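Local coordinates for colicin-D (PDB 5ZNM), which kills Escherichia coli and closely related bacteria by blocking protein synthesis, here seen as its central domain joined to the C-terminal tRNase domain, at residues S131-A136 with V140-G145; V149-R154 with A276-L281. All coordinates share one frame; numbering follows the deposited sequence.

Interaction 1 of 2, residues S131-A136 with V140-G145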
loop_
_atom_site.group_PDB
_atom_site.type_symbol
_atom_site.label_atom_id
_atom_site.label_comp_id
_atom_site.label_asym_id
_atom_site.label_seq_id
_atom_site.Cartn_x
_atom_site.Cartn_y
_atom_site.Cartn_z
ATOM N N SER A 131 7.327 8.409 6.270
ATOM C CA SER A 131 8.713 8.254 6.692
ATOM C C SER A 131 9.443 9.589 6.656
ATOM O O SER A 131 9.350 10.346 5.682
ATOM C CB SER A 131 9.426 7.237 5.809
ATOM O OG SER A 131 8.934 5.932 6.084
ATOM N N ALA A 132 10.164 9.880 7.733
ATOM C CA ALA A 132 10.832 11.168 7.849
ATOM C C ALA A 132 12.111 11.211 7.035
ATOM O O ALA A 132 12.529 12.288 6.605
ATOM C CB ALA A 132 11.150 11.472 9.311
ATOM N N GLN A 133 12.749 10.057 6.830
ATOM C CA GLN A 133 14.054 10.045 6.182
ATOM C C GLN A 133 13.962 10.528 4.744
ATOM O O GLN A 133 14.901 11.145 4.237
ATOM C CB GLN A 133 14.654 8.638 6.256
ATOM C CG GLN A 133 16.032 8.478 5.636
ATOM C CD GLN A 133 17.072 9.446 6.191
ATOM O OE1 GLN A 133 17.203 9.631 7.407
ATOM N NE2 GLN A 133 17.836 10.054 5.291
ATOM N N MET A 134 12.829 10.299 4.084
ATOM C CA MET A 134 12.700 10.764 2.709
ATOM C C MET A 134 12.514 12.273 2.609
ATOM O O MET A 134 12.542 12.804 1.493
ATOM C CB MET A 134 11.537 10.059 2.009
ATOM C CG MET A 134 10.180 10.326 2.625
ATOM S SD MET A 134 8.836 9.829 1.527
ATOM C CE MET A 134 7.788 8.914 2.654
ATOM N N LEU A 135 12.324 12.975 3.728
ATOM C CA LEU A 135 12.201 14.426 3.720
ATOM C C LEU A 135 13.397 15.110 4.357
ATOM O O LEU A 135 13.363 16.326 4.572
ATOM C CB LEU A 135 10.929 14.855 4.442
ATOM C CG LEU A 135 9.720 13.977 4.147
ATOM C CD1 LEU A 135 8.549 14.476 4.959
ATOM C CD2 LEU A 135 9.402 13.977 2.654
ATOM N N ALA A 136 14.443 14.359 4.678
ATOM C CA ALA A 136 15.560 14.903 5.428
ATOM C C ALA A 136 16.400 15.818 4.542
ATOM O O ALA A 136 16.337 15.769 3.309
ATOM C CB ALA A 136 16.424 13.773 5.999
ATOM N N VAL A 140 21.631 14.197 4.769
ATOM C CA VAL A 140 21.217 13.933 6.142
ATOM C C VAL A 140 20.714 12.504 6.288
ATOM O O VAL A 140 19.892 12.038 5.488
ATOM C CB VAL A 140 20.142 14.934 6.603
ATOM C CG1 VAL A 140 19.601 14.532 7.966
ATOM C CG2 VAL A 140 20.733 16.331 6.668
ATOM N N VAL A 141 21.203 11.815 7.320
ATOM C CA VAL A 141 20.611 10.577 7.823
ATOM C C VAL A 141 20.114 10.861 9.232
ATOM O O VAL A 141 20.898 11.271 10.095
ATOM C CB VAL A 141 21.613 9.413 7.842
ATOM C CG1 VAL A 141 20.956 8.185 8.471
ATOM C CG2 VAL A 141 22.107 9.107 6.447
ATOM N N ILE A 142 18.821 10.653 9.467
ATOM C CA ILE A 142 18.233 10.945 10.773
ATOM C C ILE A 142 18.616 9.835 11.747
ATOM O O ILE A 142 18.309 8.666 11.508
ATOM C CB ILE A 142 16.710 11.082 10.666
ATOM C CG1 ILE A 142 16.356 12.213 9.690
ATOM C CG2 ILE A 142 16.091 11.280 12.058
ATOM C CD1 ILE A 142 14.856 12.383 9.416
ATOM N N GLU A 143 19.280 10.209 12.883
ATOM C CA GLU A 143 19.756 9.185 13.815
ATOM C C GLU A 143 18.967 9.190 15.127
ATOM O O GLU A 143 18.644 10.258 15.662
ATOM C CB GLU A 143 21.240 9.369 14.149
ATOM C CG GLU A 143 22.125 9.836 13.021
ATOM C CD GLU A 143 23.536 10.125 13.507
ATOM O OE1 GLU A 143 23.991 11.286 13.385
ATOM O OE2 GLU A 143 24.184 9.189 14.032
ATOM N N PRO A 144 18.670 8.013 15.677
ATOM C CA PRO A 144 17.971 7.961 16.968
ATOM C C PRO A 144 18.822 8.568 18.070
ATOM O O PRO A 144 20.043 8.395 18.105
ATOM C CB PRO A 144 17.735 6.460 17.199
ATOM C CG PRO A 144 18.624 5.756 16.244
ATOM C CD PRO A 144 18.878 6.680 15.088
ATOM N N GLY A 145 18.155 9.292 18.975
ATOM C CA GLY A 145 18.803 10.052 20.021
ATOM C C GLY A 145 18.693 11.545 19.818
ATOM O O GLY A 145 18.768 12.300 20.791
HETATM O O HOH W 1 16.926 7.777 9.360
#

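Interaction 2 of 2, residues V149-R154 with A276-L281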
loop_
_atom_site.group_PDB
_atom_site.type_symbol
_atom_site.label_atom_id
_atom_site.label_comp_id
_atom_site.label_asym_id
_atom_site.label_seq_id
_atom_site.Cartn_x
_atom_site.Cartn_y
_atom_site.Cartn_z
ATOM N N VAL A 149 15.037 17.544 14.411
ATOM C CA VAL A 149 15.540 17.293 13.069
ATOM C C VAL A 149 15.205 18.509 12.221
ATOM O O VAL A 149 14.071 18.997 12.253
ATOM C CB VAL A 149 14.918 16.025 12.451
ATOM C CG1 VAL A 149 15.454 15.803 11.038
ATOM C CG2 VAL A 149 15.154 14.811 13.344
ATOM N N ASN A 150 16.180 19.007 11.472
ATOM C CA ASN A 150 15.954 20.157 10.610
ATOM C C ASN A 150 15.391 19.682 9.275
ATOM O O ASN A 150 16.072 18.978 8.525
ATOM C CB ASN A 150 17.248 20.944 10.411
ATOM C CG ASN A 150 17.552 21.884 11.572
ATOM O OD1 ASN A 150 16.889 21.863 12.610
ATOM N ND2 ASN A 150 18.570 22.712 11.400
ATOM N N LEU A 151 14.153 20.070 8.980
ATOM C CA LEU A 151 13.616 19.670 7.698
ATOM C C LEU A 151 13.565 20.856 6.757
ATOM O O LEU A 151 13.197 21.968 7.158
ATOM C CB LEU A 151 12.207 19.076 7.819
ATOM C CG LEU A 151 12.091 17.781 8.615
ATOM C CD1 LEU A 151 10.679 17.208 8.486
ATOM C CD2 LEU A 151 13.127 16.780 8.149
ATOM N N PRO A 152 13.903 20.633 5.493
ATOM C CA PRO A 152 13.822 21.709 4.529
ATOM C C PRO A 152 12.382 22.051 4.147
ATOM O O PRO A 152 12.126 23.151 3.635
ATOM C CB PRO A 152 14.640 21.141 3.351
ATOM C CG PRO A 152 14.465 19.795 3.368
ATOM C CD PRO A 152 14.384 19.403 4.842
ATOM N N VAL A 153 11.442 21.137 4.386
ATOM C CA VAL A 153 10.026 21.321 4.090
ATOM C C VAL A 153 9.246 20.831 5.289
ATOM O O VAL A 153 9.495 19.723 5.769
ATOM C CB VAL A 153 9.574 20.531 2.847
ATOM C CG1 VAL A 153 8.073 20.695 2.639
ATOM C CG2 VAL A 153 10.314 20.989 1.647
ATOM N N ARG A 154 8.301 21.637 5.768
ATOM C CA ARG A 154 7.374 21.180 6.788
ATOM C C ARG A 154 5.960 21.186 6.234
ATOM O O ARG A 154 5.661 21.850 5.234
ATOM C CB ARG A 154 7.469 22.035 8.054
ATOM C CG ARG A 154 8.733 21.730 8.858
ATOM C CD ARG A 154 8.956 22.755 9.953
ATOM N NE ARG A 154 8.010 22.607 11.049
ATOM C CZ ARG A 154 7.980 23.425 12.097
ATOM N NH1 ARG A 154 8.840 24.435 12.165
ATOM N NH2 ARG A 154 7.092 23.246 13.066
ATOM N N ALA A 276 12.228 6.589 11.421
ATOM C CA ALA A 276 11.651 7.856 11.849
ATOM C C ALA A 276 10.417 8.175 11.009
ATOM O O ALA A 276 10.407 7.970 9.791
ATOM C CB ALA A 276 12.676 8.985 11.721
ATOM N N VAL A 277 9.379 8.673 11.674
ATOM C CA VAL A 277 8.102 9.006 11.056
ATOM C C VAL A 277 7.833 10.487 11.302
ATOM O O VAL A 277 7.884 10.948 12.447
ATOM C CB VAL A 277 6.965 8.150 11.645
ATOM C CG1 VAL A 277 5.643 8.408 10.932
ATOM C CG2 VAL A 277 7.319 6.672 11.605
ATOM N N TYR A 278 7.529 11.221 10.238
ATOM C CA TYR A 278 7.176 12.634 10.330
ATOM C C TYR A 278 5.659 12.738 10.339
ATOM O O TYR A 278 4.990 12.120 9.506
ATOM C CB TYR A 278 7.792 13.416 9.166
ATOM C CG TYR A 278 7.394 14.879 9.098
ATOM C CD1 TYR A 278 7.609 15.739 10.172
ATOM C CD2 TYR A 278 6.822 15.405 7.945
ATOM C CE1 TYR A 278 7.257 17.075 10.103
ATOM C CE2 TYR A 278 6.453 16.757 7.869
ATOM C CZ TYR A 278 6.676 17.577 8.952
ATOM O OH TYR A 278 6.326 18.901 8.882
ATOM N N VAL A 279 5.116 13.487 11.298
ATOM C CA VAL A 279 3.683 13.526 11.545
ATOM C C VAL A 279 3.222 14.982 11.516
ATOM O O VAL A 279 3.878 15.861 12.089
ATOM C CB VAL A 279 3.340 12.857 12.891
ATOM C CG1 VAL A 279 1.839 12.866 13.119
ATOM C CG2 VAL A 279 3.887 11.415 12.923
ATOM N N MET A 280 2.113 15.239 10.826
ATOM C CA MET A 280 1.597 16.596 10.635
ATOM C C MET A 280 0.138 16.623 11.047
ATOM O O MET A 280 -0.622 15.711 10.713
ATOM C CB MET A 280 1.712 17.055 9.162
ATOM C CG MET A 280 3.120 17.134 8.616
ATOM S SD MET A 280 3.212 16.810 6.842
ATOM C CE MET A 280 3.573 15.058 6.769
ATOM N N LEU A 281 -0.257 17.673 11.761
ATOM C CA LEU A 281 -1.618 17.795 12.245
ATOM C C LEU A 281 -2.291 19.003 11.604
ATOM O O LEU A 281 -1.642 19.855 10.992
ATOM C CB LEU A 281 -1.668 17.905 13.776
ATOM C CG LEU A 281 -1.858 16.584 14.533
ATOM C CD1 LEU A 281 -0.565 15.829 14.595
ATOM C CD2 LEU A 281 -2.411 16.809 15.935
#

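Interaction 1 of 2, residues S131-A136 with V140-G145
The carboxamide of Gln133 lies along the backbone of Val140-Ile142 and grips it at both ends. OE1 accepts the backbone N-H of Ile142 over 2.8 Å between Gln133 OE1 and Ile142 N, a straight bond whose donor sits in the plane of the side-chain carbonyl. On the other end of the amide, NE2 donates to the carbonyl of the residue two places earlier, with 2.9 Å between Gln133 NE2 and Val140 O and that oxygen almost exactly in the amide plane. The amide thus spans Val141, matching one acceptor and one donor to an extended chain much as a neighbouring strand would; two bonds at opposite ends of one flat group fix its rotation. Glutamine suits the place because it carries both polarities and has the length to cross. Its CG is anti to the backbone N (chi1 -179°), and a bend at chi2 (55°) then turns the amide onto the loop.

The Gln133 and Ile142 side chains run past one another in opposite senses, so that the CG1 of Ile142 passes OE1 while its CD1 runs on to the methyl of Ala132, 3.8 Å from Ile142 CD1 to Ala132 CB. Ala136 CB, just past the 3-10 segment 133-135, lies 3.8 Å from Val140 CG1 and also packs on Ile142 CG1; an alanine methyl is small enough for this close approach. Trp265 and Ala276 also touch Ile142.

A water donates to both Gln133 OE1 and Ile142 O, the latter also accepting a hydrogen bond from Asn225 of the second subunit. One glutamine therefore holds the loop by paired polar bonds, with a small apolar patch beside them, and two donors on OE1 probably polarise the amide and favour the NE2 bond.

Interaction 2 of 2, residues V149-R154 with A276-L281
Tyr278 reaches from strand 274-281 to the chain around Leu151 and Arg154, and its side chain carries almost the whole contact. From CB, which points toward the other segment, CG leaves anti to the backbone N (chi1 175°) and begins a ring that lies beneath a methyl of Leu151. Leu151 CD1 stands over the middle of one face, 3.8 Å from the centroid of the Tyr278 ring and 13° off its normal, a CH-pi contact. Tyr278 CD1 and Tyr278 CE1 are each 3.8 Å from Leu151 CD1, with Tyr278 CG and CZ slightly farther away. A branched leucine suits this spot, since one methyl can settle on the ring, and the Leu151 side chain also packs on Val180.

Strand 274-281 belongs to an antiparallel five-stranded sheet, between strands 126-131 and 262-267, whereas Arg154 is the second residue of strand 153-160, at the margin of a second antiparallel sheet; the tyrosine bridges the two within the central domain, in the region matching the S-type pyocin family.

Past CZ, Tyr278 OH comes up to the alpha carbon and the first side-chain carbon of the arginine, 3.3 Å from Arg154 CA and 3.4 Å from Arg154 CB. The arginine chain runs roughly perpendicular to the tyrosine, and the guanidinium plane stands 73° from that of the ring. The hydroxyl is hydrogen-bonded to Gly155 N and Asp261 OD2, which accounts for a polar tip in a buried place. Asp261 also forms a salt bridge with Arg154 NH2 through its OD1, while Arg154 NH1 bonds to Pro177 O.

From the N terminus, the chain leaves strand 126-131 and at once closes interaction 1, a short loop with three residues between its segments. It then runs into strands 148-150 and 153-160, where interaction 2 opens; this closes on strand 274-281, with 121 residues between its segments. The two loops therefore follow one another, neither nested nor crossed. In space they adjoin, with centres about 9 Å apart: Ala132 N makes a probable hydrogen bond to Ala276 O, and Leu135 packs against Pro152, Leu151 and Tyr278. Interaction 1 folds up the connection beyond strand 126-131, and interaction 2 ties the five-stranded sheet to the turn between strands 148-150 and 153-160 and to the start of the latter.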